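Local atomic coordinates of retinol dehydratase (Spodoptera frugiperda, PDB entry 1FMJ), a protein that binds retinol and adenosine 3',5'-diphosphate in a sulfotransferase fold and converts retinol by dehydration, probably by way of a sulfotransferase-type reaction. Residues L244-E249 / A260-F265; F67-Q72 / V178-L183; W84-D89 / D264-K269. All blocks are in the same frame, centred on the assembly; numbering follows the deposited sequence.

Interaction 1: L244-E249 / A260-F265; sequences LFLFYE and ARIADF. With A3P (adenosine-3'-5'-diphosphate), chain G.
Leu-244 sets its CB squarely over the ring of Phe-265, 3.6 Å from the centroid and only 6° off the ring normal, a textbook CH-pi contact. With CG anti to its own nitrogen (chi1 174°), Leu-244 swings CD2 across to Ile-262, where it meets CG1 at 3.7 Å. Two residues along, Leu-246 reaches the same isoleucine: its CD1 lies 3.8 Å from Ile-262 CG1. Its other methyl, CD2, sits over one face of the Arg-261 guanidinium, near the rim, the leucine and the arginine running alongside in opposing senses. No direct hydrogen bond joins the segments; a water accepts from Arg-261 NH1 and donates to Phe-245 O at 2.9 Å. With an alanine at Phe-265, Leu-244 CB would probably lose the face it rests on and Val-181 on the neighbouring strand part of its cover. Further out, strand 179-184 pairs with Leu-244 and Leu-246, while Leu-82 and Ile-86 of helix 76-87 touch Ile-262. Just past the strand, Tyr-248 gives its hydroxyl proton to N3 of adenosine-3'-5'-diphosphate, 2.9 Å from OH. Helix 255-265 runs back antiparallel (171°) over the edge strand of a parallel sheet, the alpha/beta layering of the sulfotransferase fold.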
loop_
_atom_site.group_PDB
_atom_site.type_symbol
_atom_site.label_atom_id
_atom_site.label_comp_id
_atom_site.label_asym_id
_atom_site.label_seq_id
_atom_site.Cartn_x
_atom_site.Cartn_y
_atom_site.Cartn_z
ATOM N N LEU A 244 -14.691 2.563 6.295
ATOM C CA LEU A 244 -14.341 3.911 6.718
ATOM C C LEU A 244 -13.356 4.481 5.707
ATOM O O LEU A 244 -12.173 4.131 5.714
ATOM C CB LEU A 244 -13.707 3.903 8.117
ATOM C CG LEU A 244 -13.169 5.260 8.593
ATOM C CD1 LEU A 244 -14.312 6.253 8.703
ATOM C CD2 LEU A 244 -12.468 5.115 9.937
ATOM N N PHE A 245 -13.857 5.340 4.825
ATOM C CA PHE A 245 -13.032 5.975 3.803
ATOM C C PHE A 245 -12.442 7.247 4.406
ATOM O O PHE A 245 -13.178 8.090 4.910
ATOM C CB PHE A 245 -13.896 6.348 2.594
ATOM C CG PHE A 245 -13.119 6.608 1.333
ATOM C CD1 PHE A 245 -13.028 5.629 0.347
ATOM C CD2 PHE A 245 -12.523 7.847 1.106
ATOM C CE1 PHE A 245 -12.366 5.874 -0.849
ATOM C CE2 PHE A 245 -11.854 8.107 -0.090
ATOM C CZ PHE A 245 -11.776 7.118 -1.074
ATOM N N LEU A 246 -11.119 7.381 4.358
ATOM C CA LEU A 246 -10.460 8.557 4.898
ATOM C C LEU A 246 -9.467 9.116 3.893
ATOM O O LEU A 246 -9.027 8.416 2.980
ATOM C CB LEU A 246 -9.719 8.211 6.194
ATOM C CG LEU A 246 -10.520 7.621 7.355
ATOM C CD1 LEU A 246 -9.580 7.315 8.507
ATOM C CD2 LEU A 246 -11.613 8.614 7.789
ATOM N N PHE A 247 -9.118 10.386 4.065
ATOM C CA PHE A 247 -8.154 11.033 3.189
ATOM C C PHE A 247 -6.902 11.369 3.985
ATOM O O PHE A 247 -6.983 11.933 5.075
ATOM C CB PHE A 247 -8.729 12.316 2.582
ATOM C CG PHE A 247 -9.783 12.077 1.538
ATOM C CD1 PHE A 247 -11.128 12.186 1.851
ATOM C CD2 PHE A 247 -9.425 11.746 0.237
ATOM C CE1 PHE A 247 -12.106 11.970 0.884
ATOM C CE2 PHE A 247 -10.394 11.527 -0.735
ATOM C CZ PHE A 247 -11.736 11.640 -0.411
ATOM N N TYR A 248 -5.746 11.024 3.430
ATOM C CA TYR A 248 -4.469 11.277 4.086
ATOM C C TYR A 248 -4.324 12.740 4.500
ATOM O O TYR A 248 -3.755 13.049 5.543
ATOM C CB TYR A 248 -3.333 10.888 3.146
ATOM C CG TYR A 248 -1.964 11.319 3.618
ATOM C CD1 TYR A 248 -1.326 10.672 4.677
ATOM C CD2 TYR A 248 -1.311 12.381 3.008
ATOM C CE1 TYR A 248 -0.060 11.079 5.110
ATOM C CE2 TYR A 248 -0.057 12.792 3.430
ATOM C CZ TYR A 248 0.562 12.142 4.474
ATOM O OH TYR A 248 1.815 12.554 4.860
ATOM N N GLU A 249 -4.834 13.639 3.674
ATOM C CA GLU A 249 -4.750 15.057 3.972
ATOM C C GLU A 249 -5.434 15.409 5.299
ATOM O O GLU A 249 -4.916 16.220 6.074
ATOM C CB GLU A 249 -5.363 15.874 2.831
ATOM C CG GLU A 249 -4.551 15.889 1.530
ATOM C CD GLU A 249 -4.588 14.577 0.759
ATOM O OE1 GLU A 249 -5.540 13.789 0.948
ATOM O OE2 GLU A 249 -3.673 14.344 -0.059
ATOM N N ALA A 260 -10.741 10.073 16.311
ATOM C CA ALA A 260 -12.072 9.896 16.877
ATOM C C ALA A 260 -12.957 9.144 15.894
ATOM O O ALA A 260 -13.699 8.236 16.273
ATOM C CB ALA A 260 -12.690 11.258 17.213
ATOM N N ARG A 261 -12.885 9.526 14.626
ATOM C CA ARG A 261 -13.681 8.853 13.620
ATOM C C ARG A 261 -13.328 7.366 13.602
ATOM O O ARG A 261 -14.210 6.514 13.552
ATOM C CB ARG A 261 -13.442 9.465 12.237
ATOM C CG ARG A 261 -13.953 10.889 12.078
ATOM C CD ARG A 261 -13.878 11.328 10.624
ATOM N NE ARG A 261 -14.831 10.603 9.791
ATOM C CZ ARG A 261 -14.891 10.703 8.466
ATOM N NH1 ARG A 261 -14.049 11.497 7.819
ATOM N NH2 ARG A 261 -15.799 10.016 7.788
ATOM N N ILE A 262 -12.037 7.054 13.654
ATOM C CA ILE A 262 -11.610 5.661 13.635
ATOM C C ILE A 262 -12.051 4.910 14.896
ATOM O O ILE A 262 -12.376 3.723 14.836
ATOM C CB ILE A 262 -10.078 5.550 13.469
ATOM C CG1 ILE A 262 -9.667 6.121 12.108
ATOM C CG2 ILE A 262 -9.641 4.086 13.587
ATOM C CD1 ILE A 262 -8.177 6.291 11.939
ATOM N N ALA A 263 -12.074 5.601 16.034
ATOM C CA ALA A 263 -12.492 4.969 17.281
ATOM C C ALA A 263 -13.971 4.597 17.211
ATOM O O ALA A 263 -14.343 3.468 17.512
ATOM C CB ALA A 263 -12.234 5.903 18.464
ATOM N N ASP A 264 -14.810 5.546 16.804
ATOM C CA ASP A 264 -16.244 5.289 16.696
ATOM C C ASP A 264 -16.500 4.130 15.747
ATOM O O ASP A 264 -17.262 3.215 16.058
ATOM C CB ASP A 264 -16.987 6.525 16.183
ATOM C CG ASP A 264 -16.812 7.724 17.079
ATOM O OD1 ASP A 264 -16.825 7.549 18.316
ATOM O OD2 ASP A 264 -16.672 8.844 16.547
ATOM N N PHE A 265 -15.862 4.182 14.582
ATOM C CA PHE A 265 -16.004 3.139 13.572
ATOM C C PHE A 265 -15.658 1.767 14.163
ATOM O O PHE A 265 -16.300 0.770 13.840
ATOM C CB PHE A 265 -15.089 3.452 12.376
ATOM C CG PHE A 265 -15.102 2.400 11.301
ATOM C CD1 PHE A 265 -16.243 2.169 10.538
ATOM C CD2 PHE A 265 -13.966 1.639 11.050
ATOM C CE1 PHE A 265 -16.251 1.197 9.541
ATOM C CE2 PHE A 265 -13.965 0.666 10.057
ATOM C CZ PHE A 265 -15.110 0.444 9.300
HETATM P P1 A3P G . 5.612 10.697 1.760
HETATM O O1P A3P G . 6.394 9.872 0.822
HETATM O O2P A3P G . 6.454 11.212 2.860
HETATM O O3P A3P G . 4.977 11.819 1.052
HETATM P P2 A3P G . 1.936 4.213 3.167
HETATM O O4P A3P G . 2.071 3.886 4.596
HETATM O O5P A3P G . 0.574 3.901 2.686
HETATM O O6P A3P G . 2.963 3.472 2.381
HETATM O "O5'" A3P G . 2.178 5.762 2.973
HETATM C "C5'" A3P G . 3.410 6.375 3.318
HETATM C "C4'" A3P G . 3.287 7.902 3.299
HETATM O "O4'" A3P G . 2.784 8.325 4.598
HETATM C "C3'" A3P G . 4.641 8.597 3.142
HETATM O "O3'" A3P G . 4.447 9.812 2.381
HETATM C "C2'" A3P G . 5.061 8.757 4.589
HETATM O "O2'" A3P G . 6.173 9.599 4.876
HETATM C "C1'" A3P G . 3.743 9.196 5.207
HETATM N N9 A3P G . 3.720 9.037 6.667
HETATM C C8 A3P G . 4.089 7.947 7.441
HETATM N N7 A3P G . 3.949 8.114 8.729
HETATM C C5 A3P G . 3.450 9.405 8.835
HETATM C C6 A3P G . 3.069 10.227 9.953
HETATM N N6 A3P G . 3.148 9.818 11.223
HETATM N N1 A3P G . 2.592 11.511 9.695
HETATM C C2 A3P G . 2.494 11.970 8.405
HETATM N N3 A3P G . 2.825 11.286 7.266
HETATM C C4 A3P G . 3.299 10.003 7.556
HETATM O O HOH W 1 -13.654 10.915 4.624
#

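Interaction 2: F67-Q72 / V178-L183; sequences FVASYQ and VKMVYL
Phe-67 N donates to Lys-179 O at 2.8 Å, nearly straight at 168°, and opens a ladder of four backbone hydrogen bonds between two parallel strands. Phe-67 O takes Val-181 N, Ala-69 N gives to Val-181 O, and Ala-69 O accepts Leu-183 N at 3.0 Å. Phe-67 and Ala-69 thus spend both their polar backbone atoms on this neighbour, whereas Val-68 turns its own to Val-161 and Thr-163 on the strand beyond. Met-180 and Tyr-182 likewise bond to the strand holding Leu-244. Carbonyls already in use also receive CA-H contacts, Met-180 CA lying 3.2 Å from Phe-67 O.

Beyond the last of these bonds a water links the two segments: it accepts from Tyr-71 N at 2.8 Å, donates to Leu-183 O, and makes a weak bond with Tyr-182 OH, whose other partner is His-230 ND1. The Tyr-182 ring, with CG anti to the backbone nitrogen (chi1 -180°), lies across Ser-70, whose CA sits over one face toward the rim. On this central strand of the parallel sulfotransferase sheet, Ser-70 OG is hydrogen-bonded to Thr-76 OG1, itself bonded to adenosine-3'-5'-diphosphate. Met-180 bends at its thioether, setting CE 3.8 Å from Phe-67 CB. Backbone polarity in this buried sheet is met by strand pairing and, next to it, a bound water, implying that apolar side chains can close over both faces at little electrostatic cost.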
loop_
_atom_site.group_PDB
_atom_site.type_symbol
_atom_site.label_atom_id
_atom_site.label_comp_id
_atom_site.label_asym_id
_atom_site.label_seq_id
_atom_site.Cartn_x
_atom_site.Cartn_y
_atom_site.Cartn_z
ATOM N N PHE A 67 -9.321 -4.803 8.315
ATOM C CA PHE A 67 -8.450 -4.527 7.174
ATOM C C PHE A 67 -8.088 -3.066 7.033
ATOM O O PHE A 67 -8.908 -2.185 7.272
ATOM C CB PHE A 67 -9.121 -4.920 5.852
ATOM C CG PHE A 67 -9.139 -6.390 5.567
ATOM C CD1 PHE A 67 -9.827 -7.270 6.390
ATOM C CD2 PHE A 67 -8.519 -6.884 4.423
ATOM C CE1 PHE A 67 -9.900 -8.619 6.074
ATOM C CE2 PHE A 67 -8.589 -8.233 4.100
ATOM C CZ PHE A 67 -9.284 -9.104 4.930
ATOM N N VAL A 68 -6.851 -2.819 6.632
ATOM C CA VAL A 68 -6.401 -1.471 6.347
ATOM C C VAL A 68 -5.999 -1.606 4.883
ATOM O O VAL A 68 -5.061 -2.344 4.542
ATOM C CB VAL A 68 -5.203 -1.064 7.210
ATOM C CG1 VAL A 68 -4.750 0.334 6.823
ATOM C CG2 VAL A 68 -5.603 -1.092 8.682
ATOM N N ALA A 69 -6.738 -0.921 4.018
ATOM C CA ALA A 69 -6.508 -0.994 2.586
ATOM C C ALA A 69 -6.268 0.384 2.008
ATOM O O ALA A 69 -6.624 1.395 2.614
ATOM C CB ALA A 69 -7.711 -1.652 1.904
ATOM N N SER A 70 -5.675 0.422 0.826
ATOM C CA SER A 70 -5.375 1.697 0.192
ATOM C C SER A 70 -4.563 1.483 -1.053
ATOM O O SER A 70 -4.052 0.387 -1.287
ATOM C CB SER A 70 -4.505 2.536 1.121
ATOM O OG SER A 70 -3.256 1.876 1.276
ATOM N N TYR A 71 -4.444 2.530 -1.862
ATOM C CA TYR A 71 -3.554 2.436 -2.999
ATOM C C TYR A 71 -2.263 2.801 -2.245
ATOM O O TYR A 71 -2.282 3.693 -1.395
ATOM C CB TYR A 71 -3.827 3.485 -4.068
ATOM C CG TYR A 71 -2.786 3.367 -5.147
ATOM C CD1 TYR A 71 -2.893 2.391 -6.137
ATOM C CD2 TYR A 71 -1.607 4.103 -5.075
ATOM C CE1 TYR A 71 -1.840 2.138 -7.018
ATOM C CE2 TYR A 71 -0.553 3.858 -5.944
ATOM C CZ TYR A 71 -0.673 2.869 -6.907
ATOM O OH TYR A 71 0.406 2.569 -7.700
ATOM N N GLN A 72 -1.159 2.132 -2.536
ATOM C CA GLN A 72 0.083 2.388 -1.800
ATOM C C GLN A 72 0.548 3.836 -1.667
ATOM O O GLN A 72 0.341 4.659 -2.558
ATOM C CB GLN A 72 1.233 1.556 -2.377
ATOM C CG GLN A 72 1.583 1.866 -3.831
ATOM C CD GLN A 72 2.994 1.408 -4.191
ATOM O OE1 GLN A 72 3.901 2.226 -4.376
ATOM N NE2 GLN A 72 3.186 0.097 -4.280
ATOM N N VAL A 178 -16.182 -8.322 7.641
ATOM C CA VAL A 178 -15.073 -7.580 8.224
ATOM C C VAL A 178 -15.165 -6.069 8.141
ATOM O O VAL A 178 -15.928 -5.517 7.345
ATOM C CB VAL A 178 -13.735 -8.028 7.574
ATOM C CG1 VAL A 178 -13.679 -9.540 7.532
ATOM C CG2 VAL A 178 -13.602 -7.461 6.157
ATOM N N LYS A 179 -14.387 -5.404 8.986
ATOM C CA LYS A 179 -14.337 -3.956 8.984
ATOM C C LYS A 179 -13.100 -3.560 8.184
ATOM O O LYS A 179 -12.086 -4.266 8.191
ATOM C CB LYS A 179 -14.260 -3.416 10.413
ATOM C CG LYS A 179 -15.542 -3.656 11.192
ATOM C CD LYS A 179 -15.498 -3.060 12.580
ATOM C CE LYS A 179 -16.764 -3.413 13.339
ATOM N NZ LYS A 179 -17.987 -2.987 12.590
ATOM N N MET A 180 -13.190 -2.441 7.481
ATOM C CA MET A 180 -12.087 -1.964 6.658
ATOM C C MET A 180 -11.951 -0.455 6.703
ATOM O O MET A 180 -12.950 0.269 6.702
ATOM C CB MET A 180 -12.289 -2.407 5.200
ATOM C CG MET A 180 -11.335 -1.744 4.183
ATOM S SD MET A 180 -11.536 -2.363 2.469
ATOM C CE MET A 180 -10.874 -4.016 2.657
ATOM N N VAL A 181 -10.706 0.015 6.768
ATOM C CA VAL A 181 -10.423 1.444 6.750
ATOM C C VAL A 181 -9.620 1.634 5.475
ATOM O O VAL A 181 -8.539 1.071 5.326
ATOM C CB VAL A 181 -9.572 1.899 7.953
ATOM C CG1 VAL A 181 -9.384 3.414 7.903
ATOM C CG2 VAL A 181 -10.258 1.510 9.253
ATOM N N TYR A 182 -10.155 2.413 4.546
ATOM C CA TYR A 182 -9.472 2.635 3.291
ATOM C C TYR A 182 -8.970 4.061 3.210
ATOM O O TYR A 182 -9.718 5.019 3.432
ATOM C CB TYR A 182 -10.411 2.346 2.124
ATOM C CG TYR A 182 -9.791 2.545 0.765
ATOM C CD1 TYR A 182 -9.324 1.464 0.026
ATOM C CD2 TYR A 182 -9.699 3.819 0.202
ATOM C CE1 TYR A 182 -8.782 1.639 -1.254
ATOM C CE2 TYR A 182 -9.160 4.009 -1.066
ATOM C CZ TYR A 182 -8.708 2.917 -1.791
ATOM O OH TYR A 182 -8.222 3.109 -3.066
ATOM N N LEU A 183 -7.692 4.191 2.890
ATOM C CA LEU A 183 -7.066 5.498 2.769
ATOM C C LEU A 183 -6.828 5.898 1.321
ATOM O O LEU A 183 -6.408 5.077 0.495
ATOM C CB LEU A 183 -5.738 5.519 3.523
ATOM C CG LEU A 183 -5.750 6.132 4.930
ATOM C CD1 LEU A 183 -6.105 7.609 4.842
ATOM C CD2 LEU A 183 -6.743 5.390 5.816
HETATM O O HOH W 2 -6.223 4.704 -2.181
#

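Interaction 3: W84-D89 / D264-K269; sequences WLIEND and DFLGKK
Ile-86 and Lys-268 bring their CA atoms within 7.1 Å, and Glu-87 and Leu-266 within 7.5 Å, where the C-terminal ends of two helices meet. The first helix gives way at Asn-88; the second leaves helical geometry at Gly-267, whose positive phi (65°) and bonds back into the last turn make a Schellman motif. Gly-267 N reaches Asp-264 O at 2.8 Å, and the reversal sends the chain on so that Lys-268 faces the first helix.

Its ammonium group has two acceptors. Lys-268 NZ makes a salt bridge with Glu-87 OE1 at 3.0 Å, using the syn lone pair of that oxygen, and also donates to Leu-266 O. Bends at chi2 and chi4 (-69° and -57°) curl the lysine back far enough to reach the carbonyl of its own turn. The lysine thus bonds to a carbonyl just past helix 255-265 while tying that end to helix 76-87, the helix that follows the first strand of the P-loop-type sulfotransferase core. The other carboxylate oxygen, Glu-87 OE2, accepts from a water at 3.0 Å that also donates to Leu-266 O, so that carbonyl takes both the lysine and the water. Lys-158 adds a weak, long ion pair to Glu-87 OE2.

Leu-266 crosses Glu-87 at about a right angle, its two methyls lying against the carboxylate, CD1 3.6 Å from Glu-87 CD. Ile-86 supplies the apolar part: its CG2, anti to the backbone nitrogen, meets Lys-268 CB at 3.7 Å and Leu-266 CD1 at 4.0 Å. The aliphatic root of the lysine therefore packs on isoleucine while its charged tip turns to the glutamate. Ile-86 also touches Leu-278 of helix 272-281.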
loop_
_atom_site.group_PDB
_atom_site.type_symbol
_atom_site.label_atom_id
_atom_site.label_comp_id
_atom_site.label_asym_id
_atom_site.label_seq_id
_atom_site.Cartn_x
_atom_site.Cartn_y
_atom_site.Cartn_z
ATOM N N TRP A 84 -4.309 -0.476 15.328
ATOM C CA TRP A 84 -3.836 -1.524 16.217
ATOM C C TRP A 84 -3.909 -1.085 17.663
ATOM O O TRP A 84 -4.362 -1.834 18.519
ATOM C CB TRP A 84 -2.395 -1.927 15.892
ATOM C CG TRP A 84 -2.044 -3.305 16.389
ATOM C CD1 TRP A 84 -2.238 -4.490 15.733
ATOM C CD2 TRP A 84 -1.464 -3.639 17.656
ATOM N NE1 TRP A 84 -1.814 -5.539 16.513
ATOM C CE2 TRP A 84 -1.333 -5.048 17.697
ATOM C CE3 TRP A 84 -1.043 -2.888 18.762
ATOM C CZ2 TRP A 84 -0.793 -5.722 18.801
ATOM C CZ3 TRP A 84 -0.506 -3.561 19.863
ATOM C CH2 TRP A 84 -0.387 -4.964 19.870
ATOM N N LEU A 85 -3.455 0.127 17.940
ATOM C CA LEU A 85 -3.475 0.630 19.307
ATOM C C LEU A 85 -4.894 0.748 19.842
ATOM O O LEU A 85 -5.159 0.399 20.993
ATOM C CB LEU A 85 -2.768 1.989 19.383
ATOM C CG LEU A 85 -1.243 1.883 19.299
ATOM C CD1 LEU A 85 -0.603 3.253 19.097
ATOM C CD2 LEU A 85 -0.733 1.219 20.576
ATOM N N ILE A 86 -5.803 1.229 18.997
ATOM C CA ILE A 86 -7.196 1.400 19.387
ATOM C C ILE A 86 -7.893 0.068 19.661
ATOM O O ILE A 86 -8.700 -0.034 20.581
ATOM C CB ILE A 86 -7.972 2.180 18.307
ATOM C CG1 ILE A 86 -7.369 3.585 18.174
ATOM C CG2 ILE A 86 -9.457 2.250 18.673
ATOM C CD1 ILE A 86 -8.048 4.475 17.147
ATOM N N GLU A 87 -7.582 -0.948 18.862
ATOM C CA GLU A 87 -8.174 -2.267 19.052
ATOM C C GLU A 87 -7.506 -2.972 20.227
ATOM O O GLU A 87 -8.058 -3.919 20.774
ATOM C CB GLU A 87 -8.010 -3.129 17.789
ATOM C CG GLU A 87 -8.724 -2.614 16.548
ATOM C CD GLU A 87 -10.233 -2.714 16.651
ATOM O OE1 GLU A 87 -10.778 -2.395 17.726
ATOM O OE2 GLU A 87 -10.882 -3.094 15.653
ATOM N N ASN A 88 -6.322 -2.508 20.623
ATOM C CA ASN A 88 -5.607 -3.145 21.730
ATOM C C ASN A 88 -5.425 -2.331 23.013
ATOM O O ASN A 88 -4.380 -2.406 23.660
ATOM C CB ASN A 88 -4.250 -3.657 21.241
ATOM C CG ASN A 88 -4.364 -4.980 20.496
ATOM O OD1 ASN A 88 -4.582 -6.031 21.108
ATOM N ND2 ASN A 88 -4.235 -4.933 19.171
ATOM N N ASP A 89 -6.441 -1.551 23.372
ATOM C CA ASP A 89 -6.412 -0.764 24.605
ATOM C C ASP A 89 -5.216 0.166 24.743
ATOM O O ASP A 89 -4.654 0.304 25.831
ATOM C CB ASP A 89 -6.437 -1.703 25.809
ATOM C CG ASP A 89 -7.608 -2.656 25.776
ATOM O OD1 ASP A 89 -8.757 -2.176 25.718
ATOM O OD2 ASP A 89 -7.383 -3.885 25.806
ATOM N N ASP A 264 -14.810 5.546 16.804
ATOM C CA ASP A 264 -16.244 5.289 16.696
ATOM C C ASP A 264 -16.500 4.130 15.747
ATOM O O ASP A 264 -17.262 3.215 16.058
ATOM C CB ASP A 264 -16.987 6.525 16.183
ATOM C CG ASP A 264 -16.812 7.724 17.079
ATOM O OD1 ASP A 264 -16.825 7.549 18.316
ATOM O OD2 ASP A 264 -16.672 8.844 16.547
ATOM N N PHE A 265 -15.862 4.182 14.582
ATOM C CA PHE A 265 -16.004 3.139 13.572
ATOM C C PHE A 265 -15.658 1.767 14.163
ATOM O O PHE A 265 -16.300 0.770 13.840
ATOM C CB PHE A 265 -15.089 3.452 12.376
ATOM C CG PHE A 265 -15.102 2.400 11.301
ATOM C CD1 PHE A 265 -16.243 2.169 10.538
ATOM C CD2 PHE A 265 -13.966 1.639 11.050
ATOM C CE1 PHE A 265 -16.251 1.197 9.541
ATOM C CE2 PHE A 265 -13.965 0.666 10.057
ATOM C CZ PHE A 265 -15.110 0.444 9.300
ATOM N N LEU A 266 -14.656 1.724 15.038
ATOM C CA LEU A 266 -14.241 0.467 15.653
ATOM C C LEU A 266 -15.010 0.134 16.925
ATOM O O LEU A 266 -14.715 -0.862 17.594
ATOM C CB LEU A 266 -12.739 0.495 15.957
ATOM C CG LEU A 266 -11.835 0.512 14.722
ATOM C CD1 LEU A 266 -10.383 0.571 15.141
ATOM C CD2 LEU A 266 -12.101 -0.729 13.883
ATOM N N GLY A 267 -15.996 0.965 17.250
ATOM C CA GLY A 267 -16.788 0.739 18.443
ATOM C C GLY A 267 -15.967 0.878 19.712
ATOM O O GLY A 267 -16.214 0.184 20.700
ATOM N N LYS A 268 -14.989 1.778 19.690
ATOM C CA LYS A 268 -14.125 1.999 20.845
ATOM C C LYS A 268 -14.181 3.458 21.301
ATOM O O LYS A 268 -14.112 4.373 20.481
ATOM C CB LYS A 268 -12.679 1.636 20.489
ATOM C CG LYS A 268 -12.490 0.219 19.950
ATOM C CD LYS A 268 -12.719 -0.834 21.028
ATOM C CE LYS A 268 -12.448 -2.233 20.499
ATOM N NZ LYS A 268 -13.282 -2.547 19.299
ATOM N N LYS A 269 -14.310 3.677 22.605
ATOM C CA LYS A 269 -14.358 5.036 23.127
ATOM C C LYS A 269 -13.012 5.450 23.705
ATOM O O LYS A 269 -12.346 4.672 24.392
ATOM C CB LYS A 269 -15.459 5.177 24.185
ATOM C CG LYS A 269 -16.867 5.288 23.599
ATOM C CD LYS A 269 -17.006 6.529 22.713
ATOM C CE LYS A 269 -18.367 6.578 22.012
ATOM N NZ LYS A 269 -18.532 7.807 21.179
HETATM O O HOH W 3 -13.735 -3.422 16.438
#

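In the fold
From the N terminus, strand 66-70 comes first and helix 76-87 follows it, so one half of interaction 2 and one half of interaction 3 are laid down early. Interaction 2 closes on strand 179-184 across 105 intervening residues. Interaction 1 is local: strand 243-247 leads through a short helical passage into helix 255-265, which folds back on it. Interaction 3 then closes the longest loop, from 84-89 to 264-269; it crosses interaction 2 and ends on the same stretch as interaction 1, sharing Asp-264 and Phe-265 with it. Phe-265 touches Met-180 and Val-181 of interaction 2, while neighbouring strands 179-184 and 243-247 bind interactions 1 and 2 into one sheet.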